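Local coordinates for 3-oxoacyl-[acyl-carrier-protein] synthase 2 (Rickettsia rickettsii, PDB 4JGA) that probably catalyses the condensation of malonyl-acyl carrier protein with a growing acyl chain, the elongation step of bacterial fatty acid synthesis, at residues R300-A305 / G424-L429; E279-G284 / L311-T316; W111-E116 / Y172-P177; L124-G129 / N162-L167; S56-K61 / G220-V225. All blocks are in the same frame, centred on the assembly; numbering follows the deposited sequence.

Contact 1. Residues R300-A305 / G424-L429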
# COMPACT_ATOMS: atom_id res chain seq x y z
N ARG A 300 12.98 -18.99 -7.23
CA ARG A 300 12.03 -18.99 -8.33
C ARG A 300 11.38 -17.60 -8.58
O ARG A 300 11.33 -17.15 -9.72
CB ARG A 300 10.93 -20.02 -8.12
CG ARG A 300 10.07 -20.23 -9.34
CD ARG A 300 9.17 -21.45 -9.31
NE ARG A 300 8.56 -21.52 -10.64
CZ ARG A 300 7.45 -20.87 -11.02
NH1 ARG A 300 6.76 -20.13 -10.15
NH2 ARG A 300 7.02 -20.98 -12.25
N GLY A 301 10.90 -16.95 -7.51
CA GLY A 301 10.25 -15.65 -7.63
C GLY A 301 11.21 -14.57 -8.13
O GLY A 301 10.87 -13.78 -9.01
N ALA A 302 12.43 -14.58 -7.60
CA ALA A 302 13.46 -13.62 -7.98
C ALA A 302 13.86 -13.82 -9.43
O ALA A 302 13.90 -12.85 -10.18
CB ALA A 302 14.67 -13.73 -7.05
N TYR A 303 14.11 -15.08 -9.82
CA TYR A 303 14.45 -15.42 -11.18
C TYR A 303 13.38 -14.97 -12.15
O TYR A 303 13.68 -14.38 -13.18
CB TYR A 303 14.67 -16.95 -11.32
CG TYR A 303 14.93 -17.45 -12.73
CD1 TYR A 303 13.88 -17.80 -13.53
CD2 TYR A 303 16.21 -17.52 -13.25
CE1 TYR A 303 14.09 -18.24 -14.83
CE2 TYR A 303 16.45 -17.96 -14.54
CZ TYR A 303 15.37 -18.31 -15.33
OH TYR A 303 15.52 -18.78 -16.61
N ARG A 304 12.12 -15.28 -11.84
CA ARG A 304 11.02 -14.90 -12.69
C ARG A 304 10.86 -13.38 -12.80
O ARG A 304 10.56 -12.89 -13.86
CB ARG A 304 9.72 -15.53 -12.20
CG ARG A 304 9.64 -17.05 -12.47
CD ARG A 304 8.47 -17.68 -11.72
NE ARG A 304 7.25 -16.98 -12.06
CZ ARG A 304 6.40 -16.43 -11.20
NH1 ARG A 304 6.51 -16.61 -9.88
NH2 ARG A 304 5.37 -15.75 -11.68
N ALA A 305 10.99 -12.66 -11.70
CA ALA A 305 10.86 -11.20 -11.76
C ALA A 305 11.87 -10.59 -12.73
O ALA A 305 11.51 -9.73 -13.54
CB ALA A 305 11.02 -10.59 -10.39
N GLY A 424 7.41 -13.08 0.42
CA GLY A 424 7.85 -13.56 -0.86
C GLY A 424 7.57 -12.66 -2.06
O GLY A 424 7.42 -13.15 -3.17
N THR A 425 7.58 -11.36 -1.87
CA THR A 425 7.20 -10.46 -2.94
C THR A 425 8.47 -9.96 -3.67
O THR A 425 9.45 -9.61 -3.02
CB THR A 425 6.30 -9.32 -2.43
OG1 THR A 425 5.91 -8.50 -3.54
CG2 THR A 425 7.00 -8.44 -1.34
N ASN A 426 8.46 -9.96 -5.00
CA ASN A 426 9.65 -9.62 -5.80
C ASN A 426 9.30 -8.62 -6.87
O ASN A 426 8.27 -8.73 -7.53
CB ASN A 426 10.21 -10.85 -6.49
CG ASN A 426 10.40 -12.01 -5.54
OD1 ASN A 426 11.36 -12.05 -4.77
ND2 ASN A 426 9.48 -12.96 -5.56
N ALA A 427 10.17 -7.62 -7.01
CA ALA A 427 10.01 -6.66 -8.08
C ALA A 427 11.37 -6.40 -8.76
O ALA A 427 12.39 -6.23 -8.07
CB ALA A 427 9.41 -5.38 -7.55
N SER A 428 11.36 -6.38 -10.09
CA SER A 428 12.53 -6.02 -10.89
C SER A 428 12.15 -4.95 -11.91
O SER A 428 11.05 -5.00 -12.51
CB SER A 428 13.10 -7.23 -11.63
OG SER A 428 13.64 -8.14 -10.70
N LEU A 429 13.04 -3.98 -12.07
CA LEU A 429 12.84 -2.88 -12.98
C LEU A 429 14.02 -2.81 -13.97
O LEU A 429 15.17 -3.00 -13.58
CB LEU A 429 12.73 -1.58 -12.20
CG LEU A 429 11.44 -1.43 -11.38
CD1 LEU A 429 11.58 -0.31 -10.33
CD2 LEU A 429 10.24 -1.21 -12.30

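Contact 2. Residues E279-G284 / L311-T316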
# COMPACT_ATOMS: atom_id res chain seq x y z
N GLU A 279 14.72 5.73 -19.78
CA GLU A 279 13.39 5.22 -20.05
C GLU A 279 13.15 3.93 -19.23
O GLU A 279 14.01 3.04 -19.17
CB GLU A 279 13.21 4.97 -21.54
CG GLU A 279 11.79 4.53 -21.92
CD GLU A 279 11.64 4.19 -23.39
OE1 GLU A 279 12.62 4.40 -24.15
OE2 GLU A 279 10.52 3.75 -23.78
N VAL A 280 12.01 3.87 -18.57
CA VAL A 280 11.62 2.68 -17.82
C VAL A 280 10.94 1.76 -18.82
O VAL A 280 9.90 2.10 -19.35
CB VAL A 280 10.65 3.00 -16.67
CG1 VAL A 280 10.44 1.78 -15.79
CG2 VAL A 280 11.19 4.14 -15.83
N ILE A 281 11.56 0.63 -19.11
CA ILE A 281 11.09 -0.22 -20.18
C ILE A 281 10.61 -1.59 -19.72
O ILE A 281 9.95 -2.27 -20.48
CB ILE A 281 12.16 -0.41 -21.29
CG1 ILE A 281 13.50 -0.92 -20.75
CG2 ILE A 281 12.35 0.86 -22.08
CD1 ILE A 281 14.41 -1.42 -21.87
N GLY A 282 10.96 -2.00 -18.52
CA GLY A 282 10.57 -3.31 -18.04
C GLY A 282 10.27 -3.35 -16.58
O GLY A 282 10.97 -2.70 -15.77
N TYR A 283 9.27 -4.17 -16.23
CA TYR A 283 8.80 -4.34 -14.86
C TYR A 283 8.33 -5.78 -14.66
O TYR A 283 7.42 -6.24 -15.37
CB TYR A 283 7.63 -3.41 -14.58
CG TYR A 283 6.93 -3.46 -13.21
CD1 TYR A 283 7.60 -3.80 -12.04
CD2 TYR A 283 5.60 -3.05 -13.10
CE1 TYR A 283 6.96 -3.78 -10.82
CE2 TYR A 283 4.96 -2.99 -11.87
CZ TYR A 283 5.63 -3.36 -10.74
OH TYR A 283 4.95 -3.31 -9.53
N GLY A 284 8.97 -6.46 -13.72
CA GLY A 284 8.59 -7.81 -13.31
C GLY A 284 8.11 -7.79 -11.87
O GLY A 284 8.72 -7.13 -11.02
N LEU A 311 11.58 -9.60 -20.51
CA LEU A 311 10.57 -9.90 -21.51
C LEU A 311 9.63 -8.71 -21.73
O LEU A 311 9.29 -8.36 -22.86
CB LEU A 311 9.78 -11.17 -21.14
CG LEU A 311 10.57 -12.49 -21.23
CD1 LEU A 311 9.73 -13.64 -20.68
CD2 LEU A 311 11.01 -12.83 -22.67
N ASP A 312 9.22 -8.10 -20.64
CA ASP A 312 8.34 -6.92 -20.66
C ASP A 312 9.05 -5.79 -21.45
O ASP A 312 8.43 -5.12 -22.27
CB ASP A 312 8.03 -6.50 -19.21
CG ASP A 312 7.04 -5.33 -19.11
OD1 ASP A 312 6.09 -5.32 -19.87
OD2 ASP A 312 7.22 -4.41 -18.27
N ALA A 313 10.37 -5.65 -21.26
CA ALA A 313 11.21 -4.68 -22.00
C ALA A 313 11.53 -5.04 -23.45
O ALA A 313 12.10 -4.21 -24.19
CB ALA A 313 12.50 -4.49 -21.25
N THR A 314 11.16 -6.26 -23.86
CA THR A 314 11.55 -6.84 -25.13
C THR A 314 13.07 -6.73 -25.36
O THR A 314 13.52 -6.42 -26.44
CB THR A 314 10.71 -6.29 -26.30
OG1 THR A 314 10.98 -4.90 -26.47
CG2 THR A 314 9.23 -6.38 -26.00
N ILE A 315 13.85 -7.04 -24.32
CA ILE A 315 15.28 -7.21 -24.48
C ILE A 315 15.71 -8.63 -24.09
O ILE A 315 14.93 -9.40 -23.49
CB ILE A 315 16.08 -6.20 -23.62
CG1 ILE A 315 15.89 -6.48 -22.12
CG2 ILE A 315 15.66 -4.79 -23.95
CD1 ILE A 315 16.87 -5.69 -21.27
N THR A 316 16.96 -8.95 -24.41
CA THR A 316 17.55 -10.25 -24.11
C THR A 316 18.61 -10.05 -23.02
O THR A 316 19.06 -8.93 -22.78
CB THR A 316 18.15 -10.88 -25.36
OG1 THR A 316 19.00 -9.94 -26.00
CG2 THR A 316 17.03 -11.30 -26.37

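Contact 3. Residues W111-E116 / Y172-P177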
# COMPACT_ATOMS: atom_id res chain seq x y z
N TRP A 111 8.45 20.19 -13.16
CA TRP A 111 7.02 20.03 -13.35
C TRP A 111 6.28 20.65 -12.19
O TRP A 111 6.09 20.04 -11.13
CB TRP A 111 6.68 18.57 -13.50
CG TRP A 111 5.23 18.31 -13.77
CD1 TRP A 111 4.36 17.63 -12.94
CD2 TRP A 111 4.48 18.71 -14.90
NE1 TRP A 111 3.10 17.61 -13.50
CE2 TRP A 111 3.15 18.27 -14.70
CE3 TRP A 111 4.79 19.43 -16.06
CZ2 TRP A 111 2.12 18.51 -15.63
CZ3 TRP A 111 3.77 19.66 -16.99
CH2 TRP A 111 2.44 19.19 -16.76
N LEU A 112 5.87 21.90 -12.37
CA LEU A 112 5.15 22.65 -11.34
C LEU A 112 3.92 23.28 -11.99
O LEU A 112 3.79 24.49 -11.97
CB LEU A 112 6.02 23.78 -10.80
CG LEU A 112 7.12 23.49 -9.77
CD1 LEU A 112 6.49 23.13 -8.45
CD2 LEU A 112 8.11 22.42 -10.23
N PRO A 113 3.04 22.46 -12.57
CA PRO A 113 1.89 22.97 -13.28
C PRO A 113 0.98 23.83 -12.40
O PRO A 113 0.77 23.53 -11.23
CB PRO A 113 1.15 21.70 -13.71
CG PRO A 113 1.53 20.69 -12.67
CD PRO A 113 2.98 21.00 -12.40
N ASP A 114 0.48 24.92 -12.96
CA ASP A 114 -0.52 25.76 -12.31
C ASP A 114 -1.95 25.48 -12.79
O ASP A 114 -2.95 25.95 -12.20
CB ASP A 114 -0.22 27.25 -12.58
CG ASP A 114 0.93 27.78 -11.74
OD1 ASP A 114 1.31 27.13 -10.76
OD2 ASP A 114 1.45 28.85 -12.04
N ASP A 115 -2.05 24.77 -13.90
CA ASP A 115 -3.33 24.66 -14.58
C ASP A 115 -4.02 23.34 -14.22
O ASP A 115 -3.40 22.32 -13.99
CB ASP A 115 -3.14 24.75 -16.09
CG ASP A 115 -2.34 23.60 -16.60
OD1 ASP A 115 -1.11 23.57 -16.27
OD2 ASP A 115 -2.94 22.70 -17.25
N GLU A 116 -5.34 23.40 -14.26
CA GLU A 116 -6.18 22.32 -13.80
C GLU A 116 -5.96 21.00 -14.59
O GLU A 116 -5.73 19.96 -14.00
CB GLU A 116 -7.63 22.79 -13.88
CG GLU A 116 -8.64 22.04 -13.06
CD GLU A 116 -9.91 22.85 -12.93
OE1 GLU A 116 -10.65 22.93 -13.93
OE2 GLU A 116 -10.16 23.39 -11.82
N TYR A 172 1.75 20.42 -4.11
CA TYR A 172 1.83 20.83 -5.51
C TYR A 172 0.49 20.90 -6.25
O TYR A 172 0.46 21.22 -7.43
CB TYR A 172 2.83 19.94 -6.28
CG TYR A 172 4.22 20.11 -5.73
CD1 TYR A 172 4.96 21.26 -5.99
CD2 TYR A 172 4.81 19.11 -4.97
CE1 TYR A 172 6.24 21.42 -5.47
CE2 TYR A 172 6.10 19.26 -4.47
CZ TYR A 172 6.80 20.41 -4.70
OH TYR A 172 8.07 20.53 -4.21
N GLY A 173 -0.60 20.63 -5.57
CA GLY A 173 -1.88 20.54 -6.26
C GLY A 173 -2.07 19.31 -7.18
O GLY A 173 -2.92 19.35 -8.06
N PHE A 174 -1.31 18.23 -7.02
CA PHE A 174 -1.43 17.10 -7.93
C PHE A 174 -2.70 16.32 -7.60
O PHE A 174 -2.85 15.79 -6.50
CB PHE A 174 -0.21 16.21 -7.84
CG PHE A 174 1.08 16.87 -8.23
CD1 PHE A 174 1.14 17.92 -9.14
CD2 PHE A 174 2.27 16.36 -7.74
CE1 PHE A 174 2.36 18.48 -9.53
CE2 PHE A 174 3.49 16.92 -8.08
CZ PHE A 174 3.54 17.99 -8.99
N SER A 175 -3.63 16.29 -8.55
CA SER A 175 -4.99 15.84 -8.27
C SER A 175 -5.39 14.60 -9.05
O SER A 175 -6.57 14.20 -9.07
CB SER A 175 -5.95 16.99 -8.55
OG SER A 175 -5.61 17.61 -9.78
N GLY A 176 -4.41 13.98 -9.70
CA GLY A 176 -4.58 12.66 -10.31
C GLY A 176 -4.64 11.55 -9.26
O GLY A 176 -4.87 11.82 -8.07
N PRO A 177 -4.47 10.28 -9.69
CA PRO A 177 -4.49 9.17 -8.76
C PRO A 177 -3.57 9.40 -7.56
O PRO A 177 -2.43 9.80 -7.73
CB PRO A 177 -4.00 7.98 -9.58
CG PRO A 177 -4.25 8.34 -10.99
CD PRO A 177 -4.16 9.85 -11.07
O HOH W 1 2.16 22.30 -9.21

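Contact 4. Residues L124-G129 / N162-L167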
# COMPACT_ATOMS: atom_id res chain seq x y z
N LEU A 124 0.33 10.21 -8.01
CA LEU A 124 1.38 9.79 -7.08
C LEU A 124 1.19 8.31 -6.66
O LEU A 124 0.06 7.85 -6.42
CB LEU A 124 1.36 10.66 -5.81
CG LEU A 124 1.27 12.18 -5.97
CD1 LEU A 124 -0.17 12.62 -6.04
CD2 LEU A 124 1.95 12.89 -4.80
N ILE A 125 2.32 7.60 -6.54
CA ILE A 125 2.38 6.31 -5.89
C ILE A 125 3.63 6.32 -5.01
O ILE A 125 4.76 6.05 -5.46
CB ILE A 125 2.43 5.12 -6.86
CG1 ILE A 125 1.21 5.14 -7.80
CG2 ILE A 125 2.41 3.81 -6.08
CD1 ILE A 125 1.12 3.92 -8.71
N LEU A 126 3.38 6.68 -3.76
CA LEU A 126 4.42 6.84 -2.77
C LEU A 126 4.11 5.89 -1.60
O LEU A 126 2.98 5.82 -1.11
CB LEU A 126 4.54 8.30 -2.30
CG LEU A 126 4.97 9.31 -3.34
CD1 LEU A 126 4.75 10.72 -2.85
CD2 LEU A 126 6.43 9.09 -3.68
N GLY A 127 5.11 5.10 -1.22
CA GLY A 127 4.88 4.06 -0.22
C GLY A 127 5.91 4.01 0.88
O GLY A 127 6.88 4.80 0.90
N SER A 128 5.66 3.08 1.80
CA SER A 128 6.56 2.71 2.88
C SER A 128 6.30 1.24 3.21
O SER A 128 5.21 0.74 2.96
CB SER A 128 6.31 3.58 4.10
OG SER A 128 7.29 3.35 5.11
N GLY A 129 7.29 0.53 3.73
CA GLY A 129 7.08 -0.87 4.10
C GLY A 129 6.35 -0.99 5.42
O GLY A 129 5.42 -1.81 5.57
N ASN A 162 -0.42 6.53 3.48
CA ASN A 162 -0.86 7.29 2.33
C ASN A 162 -0.82 8.80 2.52
O ASN A 162 -1.06 9.56 1.57
CB ASN A 162 -2.24 6.85 1.88
CG ASN A 162 -3.33 7.31 2.81
OD1 ASN A 162 -3.35 6.96 4.00
ND2 ASN A 162 -4.24 8.07 2.27
N LEU A 163 -0.47 9.26 3.72
CA LEU A 163 -0.36 10.70 3.92
C LEU A 163 0.93 11.29 3.35
O LEU A 163 1.08 12.53 3.29
CB LEU A 163 -0.61 11.06 5.39
CG LEU A 163 -2.03 11.55 5.71
CD1 LEU A 163 -2.24 12.93 5.11
CD2 LEU A 163 -3.10 10.62 5.19
N LEU A 164 1.85 10.43 2.92
CA LEU A 164 3.00 10.92 2.17
C LEU A 164 2.53 11.39 0.80
O LEU A 164 2.73 12.57 0.45
CB LEU A 164 4.07 9.87 2.07
CG LEU A 164 5.21 10.16 1.08
CD1 LEU A 164 5.90 11.51 1.27
CD2 LEU A 164 6.20 9.05 1.23
N SER A 165 1.81 10.52 0.08
CA SER A 165 1.12 10.93 -1.17
C SER A 165 0.18 12.12 -0.90
O SER A 165 0.16 13.08 -1.67
CB SER A 165 0.32 9.77 -1.79
OG SER A 165 1.17 8.81 -2.41
N GLY A 166 -0.56 12.07 0.21
CA GLY A 166 -1.47 13.17 0.56
C GLY A 166 -0.78 14.55 0.63
O GLY A 166 -1.23 15.50 0.02
N LEU A 167 0.32 14.63 1.38
CA LEU A 167 1.00 15.90 1.59
C LEU A 167 1.71 16.42 0.35
O LEU A 167 1.72 17.63 0.13
CB LEU A 167 1.96 15.85 2.78
CG LEU A 167 1.27 15.88 4.16
CD1 LEU A 167 2.35 15.88 5.24
CD2 LEU A 167 0.41 17.11 4.31
O HOH W 2 2.00 7.73 0.53

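Contact 5. Residues S56-K61 / G220-V225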
# COMPACT_ATOMS: atom_id res chain seq x y z
N SER A 56 21.32 -0.48 24.81
CA SER A 56 22.05 -1.37 25.68
C SER A 56 21.46 -2.78 25.73
O SER A 56 22.22 -3.71 25.95
CB SER A 56 22.13 -0.79 27.09
OG SER A 56 20.84 -0.50 27.55
N LYS A 57 20.15 -2.96 25.50
CA LYS A 57 19.53 -4.31 25.48
C LYS A 57 19.30 -4.85 24.08
O LYS A 57 18.72 -5.91 23.93
CB LYS A 57 18.16 -4.33 26.22
N LEU A 58 19.74 -4.13 23.05
CA LEU A 58 19.58 -4.58 21.67
C LEU A 58 20.86 -5.18 21.12
O LEU A 58 21.93 -4.59 21.24
CB LEU A 58 19.16 -3.42 20.79
CG LEU A 58 17.77 -2.88 21.12
CD1 LEU A 58 17.53 -1.58 20.37
CD2 LEU A 58 16.71 -3.94 20.82
N ALA A 59 20.73 -6.36 20.52
CA ALA A 59 21.88 -7.09 20.00
C ALA A 59 22.47 -6.43 18.76
O ALA A 59 23.64 -6.61 18.46
CB ALA A 59 21.49 -8.51 19.68
N CYS A 60 21.65 -5.67 18.02
CA CYS A 60 22.15 -4.84 16.91
C CYS A 60 22.11 -3.37 17.31
O CYS A 60 21.10 -2.89 17.78
CB CYS A 60 21.32 -5.03 15.64
SG CYS A 60 21.91 -4.01 14.26
N LYS A 61 23.24 -2.68 17.18
CA LYS A 61 23.41 -1.35 17.75
C LYS A 61 23.75 -0.32 16.68
O LYS A 61 24.14 0.79 17.00
CB LYS A 61 24.53 -1.39 18.80
CG LYS A 61 24.21 -2.29 19.98
CD LYS A 61 25.41 -2.51 20.88
CE LYS A 61 25.17 -3.66 21.83
NZ LYS A 61 24.08 -3.37 22.80
N GLY A 220 11.28 -1.54 16.30
CA GLY A 220 11.73 -1.91 14.95
C GLY A 220 12.99 -2.76 14.95
O GLY A 220 13.04 -3.83 14.32
N VAL A 221 14.03 -2.28 15.62
CA VAL A 221 15.26 -3.03 15.70
C VAL A 221 15.01 -4.35 16.44
O VAL A 221 15.48 -5.38 16.02
CB VAL A 221 16.39 -2.22 16.40
CG1 VAL A 221 17.65 -3.05 16.53
CG2 VAL A 221 16.67 -0.92 15.63
N ALA A 222 14.30 -4.28 17.57
CA ALA A 222 13.99 -5.50 18.34
C ALA A 222 13.26 -6.51 17.44
O ALA A 222 13.56 -7.70 17.46
CB ALA A 222 13.16 -5.18 19.56
N GLY A 223 12.34 -6.01 16.62
CA GLY A 223 11.60 -6.85 15.66
C GLY A 223 12.46 -7.61 14.70
O GLY A 223 12.35 -8.83 14.57
N PHE A 224 13.40 -6.90 14.08
CA PHE A 224 14.29 -7.52 13.11
C PHE A 224 15.34 -8.40 13.75
O PHE A 224 15.71 -9.43 13.19
CB PHE A 224 14.90 -6.47 12.17
CG PHE A 224 13.93 -6.00 11.11
CD1 PHE A 224 13.63 -6.81 10.03
CD2 PHE A 224 13.28 -4.78 11.23
CE1 PHE A 224 12.73 -6.39 9.08
CE2 PHE A 224 12.38 -4.35 10.27
CZ PHE A 224 12.10 -5.17 9.18
N VAL A 225 15.79 -8.03 14.96
CA VAL A 225 16.68 -8.90 15.70
C VAL A 225 15.95 -10.21 15.98
O VAL A 225 16.53 -11.30 15.79
CB VAL A 225 17.16 -8.25 17.03
CG1 VAL A 225 17.82 -9.27 17.96
CG2 VAL A 225 18.11 -7.10 16.72

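Contact 1. Residues R300-A305 / G424-L429
The flat carboxamide of N426 lies against the peptide linking G301 to A302, the two planes nearly parallel. G301 C sits over the amide face, 3.7 Å from N426 CG, and the amide's nitrogen end lies nearest the glycine, with G301 CA 3.5 Å from N426 ND2. This is helix-on-sheet packing in a thiolase-type fold: helix 300-312 runs along strand 425-432, their local axes 7.6 Å apart and only 24° from parallel. The lack of a side chain on G301 is what lets the amide lie flush on the helix. At the edge of the amide, N426 ND2 bonds to D288, so its polar end is satisfied beside the helix. Farther out, R304 CD lies over one face of the R300 guanidinium, off toward its rim; R300 also makes a salt bridge to D120 of the second subunit. Where the strand begins, G424 and T425 both face G421 in a G1 beta bulge, with G424 at positive phi (63°). Along the helix, A305 CB packs on N426 CB at 4.0 Å. S428 OG stands beside its own backbone N (chi1 -67°) and bonds to N418, a potassium ligand; it also lies 3.6 Å from A305 CB, while S428 CB is 3.5 Å from A305 O.

Contact 2. Residues E279-G284 / L311-T316
D312 and Y283 meet through one hydrogen bond: the backbone N of Y283 donates to D312 OD2 at 2.9 Å, bent to 136° at the hydrogen. The carboxylate oxygen receives it on its anti lone pair, the one turned away from OD1. With CG anti to its backbone N (chi1 -176°), the D312 side chain extends from the last turn of the helix to the strand. Next to this bond the backbones touch: A313 CA lies 3.1 Å from I281 O in a CA-H...O contact, and G282, having no side chain, brings its CA within 3.9 Å of A313 CB. The methyl of A313 is covered by I281, whose CD1 approaches it to 3.7 Å; the same CD1 reaches I315 CG2 at 4.2 Å, the two isoleucine side chains crossing at about a right angle.

A second shell fixes these groups. D312 OD2 also takes a salt bridge from R197, so one oxygen serves both the strand and a charged neighbour, which would tend to keep the carboxylate ionised. T314, the first residue to leave helical geometry, has positive phi in a Schellman motif, T314 N bonding back to L311 O at 3.0 Å, and this turn carries I315 round to the isoleucine of the strand. On the strand, I281 and G282 both face V430 in a classic beta bulge. The Y283 ring leads away from the helix end; its hydroxyl bonds to D194 of helix 187-200. Thus the C-terminal end of helix 300-312 rests on strand 278-287 next to strand 425-432, while helix 187-200 supplies both R197 and D194.

Contact 3. Residues W111-E116 / Y172-P177
Two loops at one end of the N-terminal half pack together here, W111, L112 and P113 against Y172 and F174: the link from helix 93-109 to helix 116-120, and the exit of helix 163-172, where G173, with positive phi, is the first residue past the helix. F174 is the central ring. Its edge, close to the ring plane, receives P113 CD, 3.9 Å from F174 CE1, and W111 O, 3.9 Å from F174 CZ. Y172 CB, two residues earlier in the same chain segment, sits over the centre of one face. The five-membered ring of W111 is near parallel to F174, at 23°, but slid so far, with centroids 5.7 Å apart, that the two scarcely overlap; P113 CD lies over one W111 face, toward its rim. W111 NE1 is hydrogen-bonded to T122 OG1. On the more exposed side, L112 CD1 reaches the Y172 ring at 3.4 Å from CE1, the leucine having CG beside its backbone N (chi1 -79°).

Polar atoms are joined through a water, which donates to P113 O at 2.7 Å and to Y172 O at 2.7 Å. R119 also bonds to P113 O, and beyond the contact S175 O accepts from R304 of the second subunit. The two carbonyls, both acceptors, could not pair directly; one water supplies both hydrogens, so the loops are joined by ring and methyl contacts and by one water bridge.

Contact 4. Residues L124-G129 / N162-L167
S165, L126 and L164 bury the most surface. S165 nestles against the strand: its OG lies 3.4 Å from L126 CB and 3.9 Å from L124 CB, so a small polar side chain touches the CB atoms of two leucines. With OG beside its own backbone N (chi1 -74°), the hydroxyl bonds to Q179 O of the neighbouring strand 178-179, which meets its polar need within the core.

L126 has its CB directed at the helix. L126 CB lies 3.9 Å from L164 CG, and its CD1 reaches the S165 backbone, so the leucine packs against two consecutive helix residues. L164 has CG anti to its backbone N (chi1 168°) and crosses L126 at about a right angle. L124 completes the apolar surface, its CD2 methyl 3.6 Å from S165 O.

One water links the two backbones. It donates to L126 O at 2.7 Å and accepts from S165 N at 2.8 Å; S165 lies in the first turn of the helix, where amides lack a carbonyl one turn back, so the water supplies the acceptor. From the next residue on, the usual bonds appear, G166 N to N162 O at 2.9 Å.

The helix and strand run at 137° to each other, their local axes 7.5 Å apart. They belong to a crossover from strand 122-127 to the parallel neighbouring strand 178-179, whose long connection includes helix 163-172. Helix 93-109 packs on L164, strand 206-213 flanks strand 122-127, and N162 reaches the second subunit, bonding to its F422 O.

Contact 5. Residues S56-K61 / G220-V225
Apolar packing carries most of the contact between L58, A59 and C60 of the loop and V221, A222 and V225 of helix 218-226. L58 has its CB directed at the helix and divides its two methyls between neighbouring residues: CD1 meets V221 CG1 at 4.1 Å, and CD2 meets A222 CB at 4.0 Å. The valines lie one helical turn apart on the same face. C60 CB touches V225 CG2 at 4.0 Å, while V225 CG1, anti to its backbone N (chi1 166°), turns to A59 CB at 4.1 Å, so one valine branch serves each loop residue. V221 CG1 also approaches the carbonyl of C60, with C60 O at 3.7 Å.

Hydrogen bonds shape the loop itself. K61 NZ donates to L58 O at 2.9 Å, with a C=O...donor angle of 153°, and also bonds to T55 O, tying its side chain back over the loop. N235 holds it from outside, its ND2 bonding to A59 O and its OD1 accepting from K61 N.

From the other subunit, G149 packs on both L58 and A222, placing this contact at the dimer interface. Its chemistry is divided: K61 and N235 take up several of the loop's backbone polar atoms, and the loop turns mainly methyl and methylene groups to the helix, so the fit there rests on shape and burial.

Overall arrangement
Contacts 1, 2 and 4 are buried joins of helices to one large mixed sheet, whereas contact 3 packs two loops and is partly exposed; contact 5 sets a loop on a helix, buried with the second subunit close by. Contacts 1 and 2 share helix 300-312 and the neighbouring strands 425-432 and 278-287, meeting where S428 O probably bonds to G284 N. Contact 1 is amide and small-side-chain packing; contact 2 adds a carboxylate bond to an isoleucine patch. Contacts 3 and 4 lie at the two ends of helix 163-172 and touch through P177 O and L124 N; each bridges its backbones with one water. Contact 5, across the chain's centre from contacts 2 and 3, is almost wholly apolar between its segments.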